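Local coordinates for protein ribokinase (Giardia lamblia, PDB 6WHJ) that probably phosphorylates D-ribose at O-5, using ATP and a divalent cation, most likely magnesium, to make D-ribose 5-phosphate, at residues Y15-V20 against D71-E76; S46-A51 against V142-I147; S94-G99 against N120-P125. All blocks are in the same frame, centred on the assembly; numbering follows the deposited sequence.

Contact 1 (Y15-V20 against D71-E76); sequences YNRDLV and DTFGDE. With EDO (1,2-ethanediol), chain F.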
ATOM      1  N   TYR B  15      11.001 -12.003   4.417  1.00 20.93           N
ATOM      2  CA  TYR B  15      10.151 -12.145   3.247  1.00 21.61           C
ATOM      3  C   TYR B  15       8.994 -11.171   3.410  1.00 25.42           C
ATOM      4  O   TYR B  15       8.317 -11.171   4.446  1.00 23.86           O
ATOM      5  CB  TYR B  15       9.598 -13.566   3.057  1.00 24.49           C
ATOM      6  CG  TYR B  15       8.542 -13.569   1.967  1.00 24.77           C
ATOM      7  CD1 TYR B  15       8.913 -13.569   0.634  1.00 25.83           C
ATOM      8  CD2 TYR B  15       7.188 -13.468   2.266  1.00 23.54           C
ATOM      9  CE1 TYR B  15       7.979 -13.516  -0.374  1.00 24.77           C
ATOM     10  CE2 TYR B  15       6.234 -13.415   1.257  1.00 25.65           C
ATOM     11  CZ  TYR B  15       6.641 -13.437  -0.065  1.00 26.69           C
ATOM     12  OH  TYR B  15       5.725 -13.392  -1.102  1.00 27.10           O
ATOM     13  N   ASN B  16       8.770 -10.352   2.387  1.00 24.48           N
ATOM     14  CA  ASN B  16       7.628  -9.458   2.328  1.00 24.89           C
ATOM     15  C   ASN B  16       6.867  -9.717   1.036  1.00 26.80           C
ATOM     16  O   ASN B  16       7.472  -9.853  -0.032  1.00 24.33           O
ATOM     17  CB  ASN B  16       8.058  -7.981   2.372  1.00 23.74           C
ATOM     18  CG  ASN B  16       8.796  -7.607   3.651  1.00 25.05           C
ATOM     19  OD1 ASN B  16       8.371  -7.946   4.750  1.00 25.82           O
ATOM     20  ND2 ASN B  16       9.910  -6.907   3.503  1.00 26.71           N
ATOM     21  N   ARG B  17       5.543  -9.793   1.135  1.00 24.44           N
ATOM     22  CA  ARG B  17       4.704  -9.741  -0.053  1.00 26.84           C
ATOM     23  C   ARG B  17       4.586  -8.274  -0.460  1.00 26.03           C
ATOM     24  O   ARG B  17       4.061  -7.449   0.301  1.00 24.22           O
ATOM     25  CB  ARG B  17       3.332 -10.360   0.219  1.00 27.99           C
ATOM     26  CG  ARG B  17       2.434 -10.462  -1.006  1.00 26.97           C
ATOM     27  CD  ARG B  17       3.155 -11.180  -2.111  1.00 29.35           C
ATOM     28  NE  ARG B  17       2.331 -11.413  -3.295  1.00 32.41           N
ATOM     29  CZ  ARG B  17       1.876 -12.601  -3.689  1.00 38.15           C
ATOM     30  NH1 ARG B  17       2.165 -13.701  -2.997  1.00 39.19           N
ATOM     31  NH2 ARG B  17       1.140 -12.689  -4.793  1.00 41.30           N
ATOM     32  N   ASP B  18       5.109  -7.940  -1.633  1.00 21.95           N
ATOM     33  CA  ASP B  18       5.112  -6.561  -2.107  1.00 23.53           C
ATOM     34  C   ASP B  18       3.746  -6.224  -2.703  1.00 22.08           C
ATOM     35  O   ASP B  18       3.280  -6.904  -3.623  1.00 21.58           O
ATOM     36  CB  ASP B  18       6.208  -6.375  -3.155  1.00 25.50           C
ATOM     37  CG  ASP B  18       7.601  -6.228  -2.553  1.00 24.59           C
ATOM     38  OD1 ASP B  18       7.741  -6.029  -1.328  1.00 22.49           O
ATOM     39  OD2 ASP B  18       8.575  -6.355  -3.326  1.00 29.73           O
ATOM     40  N   LEU B  19       3.076  -5.220  -2.147  1.00 23.64           N
ATOM     41  CA  LEU B  19       1.821  -4.719  -2.707  1.00 25.45           C
ATOM     42  C   LEU B  19       2.086  -3.338  -3.296  1.00 28.26           C
ATOM     43  O   LEU B  19       2.314  -2.373  -2.555  1.00 29.81           O
ATOM     44  CB  LEU B  19       0.717  -4.686  -1.658  1.00 26.12           C
ATOM     45  CG  LEU B  19       0.543  -5.982  -0.867  1.00 24.96           C
ATOM     46  CD1 LEU B  19      -0.409  -5.780   0.307  1.00 23.56           C
ATOM     47  CD2 LEU B  19       0.036  -7.044  -1.794  1.00 22.94           C
ATOM     48  N   VAL B  20       2.018  -3.243  -4.622  1.00 24.29           N
ATOM     49  CA  VAL B  20       2.596  -2.137  -5.376  1.00 27.83           C
ATOM     50  C   VAL B  20       1.509  -1.469  -6.203  1.00 27.47           C
ATOM     51  O   VAL B  20       0.758  -2.147  -6.910  1.00 27.70           O
ATOM     52  CB  VAL B  20       3.741  -2.621  -6.288  1.00 27.46           C
ATOM     53  CG1 VAL B  20       4.309  -1.467  -7.100  1.00 27.49           C
ATOM     54  CG2 VAL B  20       4.840  -3.246  -5.457  1.00 27.20           C
ATOM     55  N   ASP B  71      -0.723 -18.201   6.781  1.00 29.71           N
ATOM     56  CA  ASP B  71      -1.709 -17.579   5.915  1.00 32.70           C
ATOM     57  C   ASP B  71      -1.379 -17.936   4.476  1.00 36.77           C
ATOM     58  O   ASP B  71      -0.465 -18.725   4.202  1.00 32.21           O
ATOM     59  CB  ASP B  71      -1.750 -16.054   6.087  1.00 31.84           C
ATOM     60  CG  ASP B  71      -0.354 -15.418   6.122  1.00 35.72           C
ATOM     61  OD1 ASP B  71       0.521 -15.778   5.298  1.00 33.82           O
ATOM     62  OD2 ASP B  71      -0.145 -14.521   6.964  1.00 35.47           O
ATOM     63  N   THR B  72      -2.169 -17.368   3.561  1.00 35.22           N
ATOM     64  CA  THR B  72      -2.021 -17.661   2.138  1.00 36.24           C
ATOM     65  C   THR B  72      -0.647 -17.254   1.618  1.00 35.34           C
ATOM     66  O   THR B  72       0.045 -18.052   0.977  1.00 32.09           O
ATOM     67  CB  THR B  72      -3.122 -16.947   1.354  1.00 41.00           C
ATOM     68  OG1 THR B  72      -4.404 -17.353   1.847  1.00 39.54           O
ATOM     69  CG2 THR B  72      -3.007 -17.255  -0.135  1.00 40.88           C
ATOM     70  N   PHE B  73      -0.242 -16.004   1.876  1.00 34.83           N
ATOM     71  CA  PHE B  73       1.067 -15.528   1.436  1.00 31.76           C
ATOM     72  C   PHE B  73       2.194 -16.413   1.956  1.00 33.30           C
ATOM     73  O   PHE B  73       3.171 -16.669   1.243  1.00 29.92           O
ATOM     74  CB  PHE B  73       1.282 -14.080   1.880  1.00 35.03           C
ATOM     75  CG  PHE B  73       0.449 -13.077   1.126  1.00 33.89           C
ATOM     76  CD1 PHE B  73      -0.170 -13.419  -0.069  1.00 36.99           C
ATOM     77  CD2 PHE B  73       0.306 -11.783   1.604  1.00 34.21           C
ATOM     78  CE1 PHE B  73      -0.931 -12.500  -0.764  1.00 33.89           C
ATOM     79  CE2 PHE B  73      -0.449 -10.850   0.909  1.00 36.40           C
ATOM     80  CZ  PHE B  73      -1.063 -11.210  -0.279  1.00 37.72           C
ATOM     81  N   GLY B  74       2.097 -16.861   3.209  1.00 40.44           N
ATOM     82  CA  GLY B  74       3.121 -17.741   3.746  1.00 38.73           C
ATOM     83  C   GLY B  74       3.154 -19.089   3.050  1.00 40.58           C
ATOM     84  O   GLY B  74       4.230 -19.623   2.765  1.00 42.15           O
ATOM     85  N   ASP B  75       1.981 -19.650   2.748  1.00 32.57           N
ATOM     86  CA  ASP B  75       1.943 -20.916   2.026  1.00 29.75           C
ATOM     87  C   ASP B  75       2.514 -20.759   0.623  1.00 30.72           C
ATOM     88  O   ASP B  75       3.262 -21.625   0.151  1.00 32.41           O
ATOM     89  CB  ASP B  75       0.508 -21.441   1.944  1.00 31.33           C
ATOM     90  CG  ASP B  75      -0.080 -21.790   3.307  1.00 33.48           C
ATOM     91  OD1 ASP B  75       0.682 -22.094   4.247  1.00 35.41           O
ATOM     92  OD2 ASP B  75      -1.324 -21.782   3.430  1.00 34.56           O
ATOM     93  N   GLU B  76       2.208 -19.640  -0.043  1.00 31.58           N
ATOM     94  CA  GLU B  76       2.651 -19.466  -1.423  1.00 31.09           C
ATOM     95  C   GLU B  76       4.165 -19.328  -1.525  1.00 32.74           C
ATOM     96  O   GLU B  76       4.756 -19.800  -2.501  1.00 34.91           O
ATOM     97  CB  GLU B  76       1.972 -18.248  -2.059  1.00 31.93           C
ATOM     98  CG  GLU B  76       0.447 -18.365  -2.164  1.00 42.66           C
ATOM     99  CD  GLU B  76      -0.197 -17.237  -2.961  1.00 52.43           C
ATOM    100  OE1 GLU B  76      -1.419 -17.336  -3.259  1.00 50.29           O
ATOM    101  OE2 GLU B  76       0.505 -16.235  -3.246  1.00 52.80           O
TER
HETATM  102  C1  EDO F 401      12.165  -4.605  -0.017  1.00 33.01           C
HETATM  103  O1  EDO F 401      12.006  -3.700   1.085  1.00 33.32           O
HETATM  104  C2  EDO F 401      10.799  -5.094  -0.494  1.00 30.93           C
HETATM  105  O2  EDO F 401      10.003  -5.409   0.657  1.00 30.69           O
HETATM  106  O   HOH W   1       3.439 -14.819  -0.618  1.00 34.20           O

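Contact 2 (S46-A51 against V142-I147); sequences SNQAIA and VMQCEI. With EDO (1,2-ethanediol), chain F.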
ATOM      1  N   SER B  46      14.637 -12.545   1.279  1.00 27.38           N
ATOM      2  CA  SER B  46      14.211 -13.551   0.312  1.00 26.10           C
ATOM      3  C   SER B  46      14.669 -13.215  -1.102  1.00 28.60           C
ATOM      4  O   SER B  46      14.979 -14.120  -1.886  1.00 32.13           O
ATOM      5  CB  SER B  46      12.696 -13.714   0.362  1.00 23.55           C
ATOM      6  OG  SER B  46      12.280 -14.674  -0.592  1.00 24.72           O
ATOM      7  N   ASN B  47      14.695 -11.929  -1.460  1.00 29.49           N
ATOM      8  CA  ASN B  47      15.168 -11.550  -2.791  1.00 28.32           C
ATOM      9  C   ASN B  47      16.614 -11.952  -3.000  1.00 26.39           C
ATOM     10  O   ASN B  47      16.984 -12.440  -4.073  1.00 30.05           O
ATOM     11  CB  ASN B  47      15.010 -10.052  -3.005  1.00 25.38           C
ATOM     12  CG  ASN B  47      13.591  -9.656  -3.280  1.00 31.27           C
ATOM     13  OD1 ASN B  47      12.749 -10.493  -3.625  1.00 31.92           O
ATOM     14  ND2 ASN B  47      13.304  -8.373  -3.114  1.00 30.20           N
ATOM     15  N   GLN B  48      17.448 -11.753  -1.984  1.00 26.87           N
ATOM     16  CA  GLN B  48      18.855 -12.104  -2.110  1.00 28.20           C
ATOM     17  C   GLN B  48      19.061 -13.610  -2.119  1.00 29.20           C
ATOM     18  O   GLN B  48      19.987 -14.098  -2.777  1.00 30.07           O
ATOM     19  CB  GLN B  48      19.655 -11.460  -0.986  1.00 24.18           C
ATOM     20  CG  GLN B  48      19.904 -10.008  -1.204  1.00 26.82           C
ATOM     21  CD  GLN B  48      20.483  -9.376   0.022  1.00 27.40           C
ATOM     22  OE1 GLN B  48      21.066 -10.071   0.853  1.00 26.45           O
ATOM     23  NE2 GLN B  48      20.373  -8.049   0.130  1.00 23.27           N
ATOM     24  N   ALA B  49      18.209 -14.361  -1.414  1.00 26.18           N
ATOM     25  CA  ALA B  49      18.294 -15.817  -1.477  1.00 29.52           C
ATOM     26  C   ALA B  49      17.838 -16.338  -2.836  1.00 30.80           C
ATOM     27  O   ALA B  49      18.389 -17.321  -3.346  1.00 28.75           O
ATOM     28  CB  ALA B  49      17.467 -16.447  -0.359  1.00 26.02           C
ATOM     29  N   ILE B  50      16.826 -15.704  -3.432  1.00 27.03           N
ATOM     30  CA  ILE B  50      16.349 -16.151  -4.734  1.00 32.04           C
ATOM     31  C   ILE B  50      17.375 -15.828  -5.818  1.00 35.03           C
ATOM     32  O   ILE B  50      17.621 -16.639  -6.723  1.00 33.58           O
ATOM     33  CB  ILE B  50      14.962 -15.538  -5.019  1.00 32.31           C
ATOM     34  CG1 ILE B  50      13.939 -16.134  -4.044  1.00 33.81           C
ATOM     35  CG2 ILE B  50      14.533 -15.776  -6.461  1.00 31.98           C
ATOM     36  CD1 ILE B  50      12.502 -15.628  -4.182  1.00 29.86           C
ATOM     37  N   ALA B  51      18.028 -14.666  -5.715  1.00 33.91           N
ATOM     38  CA  ALA B  51      19.103 -14.333  -6.646  1.00 31.77           C
ATOM     39  C   ALA B  51      20.252 -15.333  -6.550  1.00 33.64           C
ATOM     40  O   ALA B  51      20.835 -15.716  -7.573  1.00 32.42           O
ATOM     41  CB  ALA B  51      19.595 -12.909  -6.388  1.00 30.15           C
ATOM     42  N   VAL B 142      24.512 -14.169   5.283  1.00 24.82           N
ATOM     43  CA  VAL B 142      24.108 -12.850   4.795  1.00 22.51           C
ATOM     44  C   VAL B 142      22.902 -12.362   5.586  1.00 25.37           C
ATOM     45  O   VAL B 142      21.951 -13.119   5.820  1.00 25.77           O
ATOM     46  CB  VAL B 142      23.777 -12.871   3.287  1.00 22.16           C
ATOM     47  CG1 VAL B 142      23.637 -11.460   2.752  1.00 20.09           C
ATOM     48  CG2 VAL B 142      24.837 -13.628   2.509  1.00 23.72           C
ATOM     49  N   MET B 143      22.933 -11.091   5.989  1.00 25.48           N
ATOM     50  CA  MET B 143      21.831 -10.482   6.722  1.00 22.80           C
ATOM     51  C   MET B 143      21.608  -9.067   6.207  1.00 26.69           C
ATOM     52  O   MET B 143      22.505  -8.449   5.628  1.00 25.58           O
ATOM     53  CB  MET B 143      22.107 -10.432   8.230  1.00 21.62           C
ATOM     54  CG  MET B 143      22.345 -11.784   8.875  1.00 21.21           C
ATOM     55  SD  MET B 143      22.353 -11.697  10.672  1.00 26.23           S
ATOM     56  CE  MET B 143      20.640 -11.298  11.026  1.00 23.52           C
ATOM     57  N   GLN B 144      20.392  -8.559   6.436  1.00 26.47           N
ATOM     58  CA  GLN B 144      20.004  -7.199   6.075  1.00 22.10           C
ATOM     59  C   GLN B 144      19.404  -6.487   7.281  1.00 23.38           C
ATOM     60  O   GLN B 144      19.810  -6.739   8.419  1.00 21.52           O
ATOM     61  CB  GLN B 144      19.008  -7.193   4.921  1.00 22.53           C
ATOM     62  CG  GLN B 144      19.424  -8.009   3.723  1.00 23.67           C
ATOM     63  CD  GLN B 144      19.173  -9.481   3.913  1.00 23.79           C
ATOM     64  OE1 GLN B 144      18.258  -9.874   4.634  1.00 24.92           O
ATOM     65  NE2 GLN B 144      19.977 -10.306   3.262  1.00 24.06           N
ATOM     66  N   CYS B 145      18.430  -5.607   7.050  1.00 25.74           N
ATOM     67  CA  CYS B 145      17.842  -4.815   8.127  1.00 24.41           C
ATOM     68  C   CYS B 145      16.318  -4.863   8.097  1.00 27.49           C
ATOM     69  O   CYS B 145      15.658  -3.885   8.463  1.00 30.01           O
ATOM     70  CB  CYS B 145      18.316  -3.366   8.047  1.00 25.54           C
ATOM     71  SG  CYS B 145      20.084  -3.130   8.305  1.00 25.63           S
ATOM     72  N   GLU B 146      15.734  -5.996   7.700  1.00 28.55           N
ATOM     73  CA  GLU B 146      14.284  -6.118   7.607  1.00 24.14           C
ATOM     74  C   GLU B 146      13.716  -7.162   8.566  1.00 26.50           C
ATOM     75  O   GLU B 146      12.614  -7.669   8.337  1.00 27.47           O
ATOM     76  CB  GLU B 146      13.863  -6.418   6.168  1.00 25.48           C
ATOM     77  CG  GLU B 146      14.001  -5.239   5.215  1.00 26.06           C
ATOM     78  CD  GLU B 146      13.454  -5.528   3.825  1.00 28.99           C
ATOM     79  OE1 GLU B 146      13.222  -6.716   3.509  1.00 23.50           O
ATOM     80  OE2 GLU B 146      13.273  -4.562   3.039  1.00 33.50           O
ATOM     81  N   ILE B 147      14.457  -7.522   9.621  1.00 26.82           N
ATOM     82  CA  ILE B 147      13.882  -8.225  10.766  1.00 26.85           C
ATOM     83  C   ILE B 147      14.063  -7.322  11.985  1.00 25.46           C
ATOM     84  O   ILE B 147      14.509  -6.178  11.858  1.00 26.57           O
ATOM     85  CB  ILE B 147      14.501  -9.622  10.989  1.00 27.25           C
ATOM     86  CG1 ILE B 147      15.990  -9.525  11.348  1.00 28.09           C
ATOM     87  CG2 ILE B 147      14.290 -10.514   9.751  1.00 21.61           C
ATOM     88  CD1 ILE B 147      16.600 -10.844  11.827  1.00 20.04           C
TER
HETATM   89  C1  EDO F 401      12.165  -4.605  -0.017  1.00 33.01           C
HETATM   90  O1  EDO F 401      12.006  -3.700   1.085  1.00 33.32           O
HETATM   91  C2  EDO F 401      10.799  -5.094  -0.494  1.00 30.93           C
HETATM   92  O2  EDO F 401      10.003  -5.409   0.657  1.00 30.69           O

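Contact 3 (S94-G99 against N120-P125); sequences SGAPTG and NGMLKP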
ATOM      1  N   SER B  94       2.135 -18.291  13.929  1.00 34.84           N
ATOM      2  CA  SER B  94       0.770 -17.793  14.074  1.00 34.48           C
ATOM      3  C   SER B  94       0.700 -16.439  14.766  1.00 33.86           C
ATOM      4  O   SER B  94      -0.396 -15.871  14.871  1.00 36.92           O
ATOM      5  CB  SER B  94      -0.100 -18.794  14.846  1.00 31.08           C
ATOM      6  OG  SER B  94       0.533 -19.188  16.046  1.00 34.04           O
ATOM      7  N   GLY B  95       1.827 -15.918  15.250  1.00 31.59           N
ATOM      8  CA  GLY B  95       1.790 -14.675  16.006  1.00 35.30           C
ATOM      9  C   GLY B  95       1.399 -13.489  15.141  1.00 35.61           C
ATOM     10  O   GLY B  95       0.628 -12.625  15.564  1.00 40.89           O
ATOM     11  N   ALA B  96       2.003 -13.379  13.972  1.00 30.07           N
ATOM     12  CA  ALA B  96       1.768 -12.293  13.045  1.00 31.66           C
ATOM     13  C   ALA B  96       1.388 -12.846  11.676  1.00 31.66           C
ATOM     14  O   ALA B  96       1.592 -14.033  11.400  1.00 30.63           O
ATOM     15  CB  ALA B  96       3.021 -11.411  12.922  1.00 34.21           C
ATOM     16  N   PRO B  97       0.805 -12.021  10.806  1.00 30.14           N
ATOM     17  CA  PRO B  97       0.687 -12.395   9.389  1.00 30.65           C
ATOM     18  C   PRO B  97       2.040 -12.303   8.693  1.00 29.85           C
ATOM     19  O   PRO B  97       3.001 -11.731   9.210  1.00 29.25           O
ATOM     20  CB  PRO B  97      -0.291 -11.361   8.823  1.00 23.33           C
ATOM     21  CG  PRO B  97      -0.103 -10.177   9.694  1.00 25.15           C
ATOM     22  CD  PRO B  97       0.139 -10.733  11.078  1.00 24.20           C
ATOM     23  N   THR B  98       2.108 -12.891   7.500  1.00 27.35           N
ATOM     24  CA  THR B  98       3.275 -12.713   6.645  1.00 27.23           C
ATOM     25  C   THR B  98       3.536 -11.225   6.418  1.00 26.61           C
ATOM     26  O   THR B  98       2.604 -10.429   6.289  1.00 27.66           O
ATOM     27  CB  THR B  98       3.057 -13.429   5.308  1.00 28.38           C
ATOM     28  OG1 THR B  98       2.978 -14.841   5.531  1.00 30.58           O
ATOM     29  CG2 THR B  98       4.198 -13.139   4.326  1.00 26.56           C
ATOM     30  N   GLY B  99       4.811 -10.842   6.435  1.00 25.63           N
ATOM     31  CA  GLY B  99       5.155  -9.450   6.211  1.00 25.25           C
ATOM     32  C   GLY B  99       4.741  -8.975   4.831  1.00 27.82           C
ATOM     33  O   GLY B  99       4.642  -9.757   3.881  1.00 27.35           O
ATOM     34  N   ASN B 120       8.149 -11.405  10.118  1.00 25.66           N
ATOM     35  CA  ASN B 120       9.593 -11.206  10.123  1.00 24.52           C
ATOM     36  C   ASN B 120      10.089 -10.834  11.513  1.00 27.19           C
ATOM     37  O   ASN B 120      11.229 -11.156  11.875  1.00 27.61           O
ATOM     38  CB  ASN B 120       9.968 -10.134   9.102  1.00 24.21           C
ATOM     39  CG  ASN B 120       9.769 -10.601   7.672  1.00 27.18           C
ATOM     40  OD1 ASN B 120      10.318 -11.630   7.269  1.00 27.17           O
ATOM     41  ND2 ASN B 120       8.954  -9.869   6.908  1.00 22.52           N
ATOM     42  N   GLY B 121       9.227 -10.226  12.330  1.00 24.17           N
ATOM     43  CA  GLY B 121       9.600  -9.880  13.687  1.00 26.31           C
ATOM     44  C   GLY B 121       9.692 -11.060  14.646  1.00 29.83           C
ATOM     45  O   GLY B 121      10.164 -10.868  15.773  1.00 32.28           O
ATOM     46  N   MET B 122       9.260 -12.261  14.239  1.00 27.71           N
ATOM     47  CA  MET B 122       9.385 -13.443  15.089  1.00 28.88           C
ATOM     48  C   MET B 122      10.632 -14.271  14.807  1.00 28.61           C
ATOM     49  O   MET B 122      10.884 -15.242  15.535  1.00 27.51           O
ATOM     50  CB  MET B 122       8.169 -14.370  14.956  1.00 28.55           C
ATOM     51  CG  MET B 122       6.981 -14.002  15.818  1.00 33.27           C
ATOM     52  SD  MET B 122       6.032 -12.615  15.197  1.00 43.18           S
ATOM     53  CE  MET B 122       4.641 -12.701  16.336  1.00 35.47           C
ATOM     54  N   LEU B 123      11.394 -13.943  13.763  1.00 25.35           N
ATOM     55  CA  LEU B 123      12.580 -14.711  13.385  1.00 25.52           C
ATOM     56  C   LEU B 123      13.664 -14.450  14.421  1.00 26.11           C
ATOM     57  O   LEU B 123      14.288 -13.389  14.429  1.00 24.86           O
ATOM     58  CB  LEU B 123      13.044 -14.324  11.983  1.00 28.21           C
ATOM     59  CG  LEU B 123      14.188 -15.127  11.354  1.00 26.72           C
ATOM     60  CD1 LEU B 123      13.765 -16.556  11.183  1.00 23.18           C
ATOM     61  CD2 LEU B 123      14.599 -14.557  10.018  1.00 23.87           C
ATOM     62  N   LYS B 124      13.879 -15.423  15.302  1.00 31.93           N
ATOM     63  CA  LYS B 124      14.886 -15.460  16.352  1.00 26.94           C
ATOM     64  C   LYS B 124      15.670 -16.748  16.173  1.00 28.77           C
ATOM     65  O   LYS B 124      15.206 -17.668  15.492  1.00 28.66           O
ATOM     66  CB  LYS B 124      14.294 -15.481  17.774  1.00 28.13           C
ATOM     67  CG  LYS B 124      13.107 -14.625  18.119  1.00 26.57           C
ATOM     68  CD  LYS B 124      12.742 -14.925  19.563  1.00 27.12           C
ATOM     69  CE  LYS B 124      11.947 -13.822  20.210  1.00 28.62           C
ATOM     70  NZ  LYS B 124      10.793 -13.432  19.357  1.00 31.74           N
ATOM     71  N   PRO B 125      16.860 -16.854  16.773  1.00 27.82           N
ATOM     72  CA  PRO B 125      17.546 -18.154  16.764  1.00 28.42           C
ATOM     73  C   PRO B 125      16.685 -19.295  17.283  1.00 32.78           C
ATOM     74  O   PRO B 125      16.653 -20.366  16.665  1.00 33.94           O
ATOM     75  CB  PRO B 125      18.759 -17.910  17.678  1.00 28.80           C
ATOM     76  CG  PRO B 125      19.040 -16.443  17.523  1.00 28.88           C
ATOM     77  CD  PRO B 125      17.689 -15.791  17.373  1.00 27.49           C
TER

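Contact 1 (Y15-V20 against D71-E76)
R17 lies across F73 at about a right angle and reaches past it to E76. Its aliphatic part does the close packing: CG of R17 sits over the centre of the F73 ring as a CH-pi contact, 3.5 Å from the centroid and 13° off the normal. Farther out the guanidinium lies flat on the same ring with F73 CE1 over its rim, the planes 24° apart. At the edge of the guanidinium, NH1 of R17 gives a hydrogen bond to OE2 of E76 at 3.0 Å as part of a salt bridge; the carboxylate oxygen is met nearly along its C-O bond, slightly out of the guanidinium plane. CG of R17 stands anti to the backbone N (chi1 -175°) and the chain then bends at chi2, which lays the methylene over the ring and carries the guanidinium to the acid.

A water in the guanidinium plane accepts from NH1 of R17, donates to F73 O and also bonds Y15 OH. S39 OG holds R17 NE, and H41 ND1 bonds Y15 OH. D71, the N-cap, takes G74 N on OD1. R17 belongs, with N16 and D18, to the predicted substrate site, where ND2 of N16 and OD1 of D18 hold an ethanediol. The contact ties strand 16-22, between strands 32-42 and 99-105 of the four-stranded sheet, to the first turn of helix 72-84.

Contact 2 (S46-A51 against V142-I147)
A buried amide-to-amide hydrogen bond, Q144 to Q48, joins helix 44-55 to the loop that leaves strand 140-143 of the large sheet in this PfkB-family, ribokinase-like fold. The two side chains come from opposite directions, and NE2 of Q144 donates to OE1 of Q48 at 2.7 Å. The bond is bent, with an N-H...O angle of 132°; the amide planes stand 81° apart, and the donor comes from above the carbonyl plane of Q48 and not along a lone pair. Q144 gets there by a bend at chi2 (80°), whereas Q48 runs out extended beyond CG.

The other end of the Q48 amide is used as well: its NE2 bonds OD1 of D274, the predicted proton acceptor, and more weakly N174 OD1. Q48 is thus a second-shell residue, bridging Q144 and the probable catalytic aspartate. The neighbouring S46, N47 and E146 are predicted substrate-binding residues. Consistent with a sugar pocket here, an ethanediol, probably from crystallisation, lies against OE2 of E146, at a spacing too short to be sure of, and OE1 of E146 is held by S14 OG and K44 N. Beside the amide pair, the V142 methyl CG1 rests 3.5 Å from OE1 of Q48.

Contact 3 (S94-G99 against N120-P125)
M122 meets the G95-A96 stretch of the loop through the end of its thioether, and N120 meets G99 farther along; both contacts are van der Waals in kind. In the first, the methyl CE of M122 lies against the backbone of G95, 3.5 Å from its CA, and also approaches the backbone N of A96 at 3.6 Å. The sulfur belongs to the same patch, with SD of M122 4.0 Å from CB of A96. A bend at chi2 (77°) swings SD toward the alanine, and the extended last torsion carries CE on over the glycine. G95 presents bare backbone to that methyl.

The second packing point is the amide of N120, whose ND2 lies 3.9 Å from CA of G99. The amide's polar bonding is directed elsewhere: ND2 donates to Y15 O and, weakly, to E117 O, and N120 lies beside N16 of the predicted substrate site. Polar contacts around the pair come from adjoining parts of the chain: T98 OG1 pairs with D71 OD1 and G69 N, while G99 and P97 make backbone hydrogen bonds to R17 and A119, respectively.

Between the loop entering strand 99-105 and the 3-10 turn after strand 111-116, the join at the M122 end is apolar, thioether and methyl against glycine backbone, made by shape alone; at the other end N120 is oriented by its bond to Y15 O.

The three contacts form a triangle with centres 13 to 15 Å apart. Contact 2 lies deep, about 5 Å from the centre of the chain, on the large sheet side; contacts 1 and 3 lie about 19 Å out, where the four-stranded sheet joins the rest. Along the chain contact 1 closes before contact 3 opens, while the segments of contacts 1 and 2 alternate; contact 3 falls wholly between the two halves of contact 2. Contacts 1 and 3 meet where T98 bonds D71 and N120 bonds Y15, beside the paired strands 16-22 and 99-105. One ethanediol bonds N16 and D18 of contact 1 and lies against E146 of contact 2, consistent with both sheets contributing to one sugar pocket.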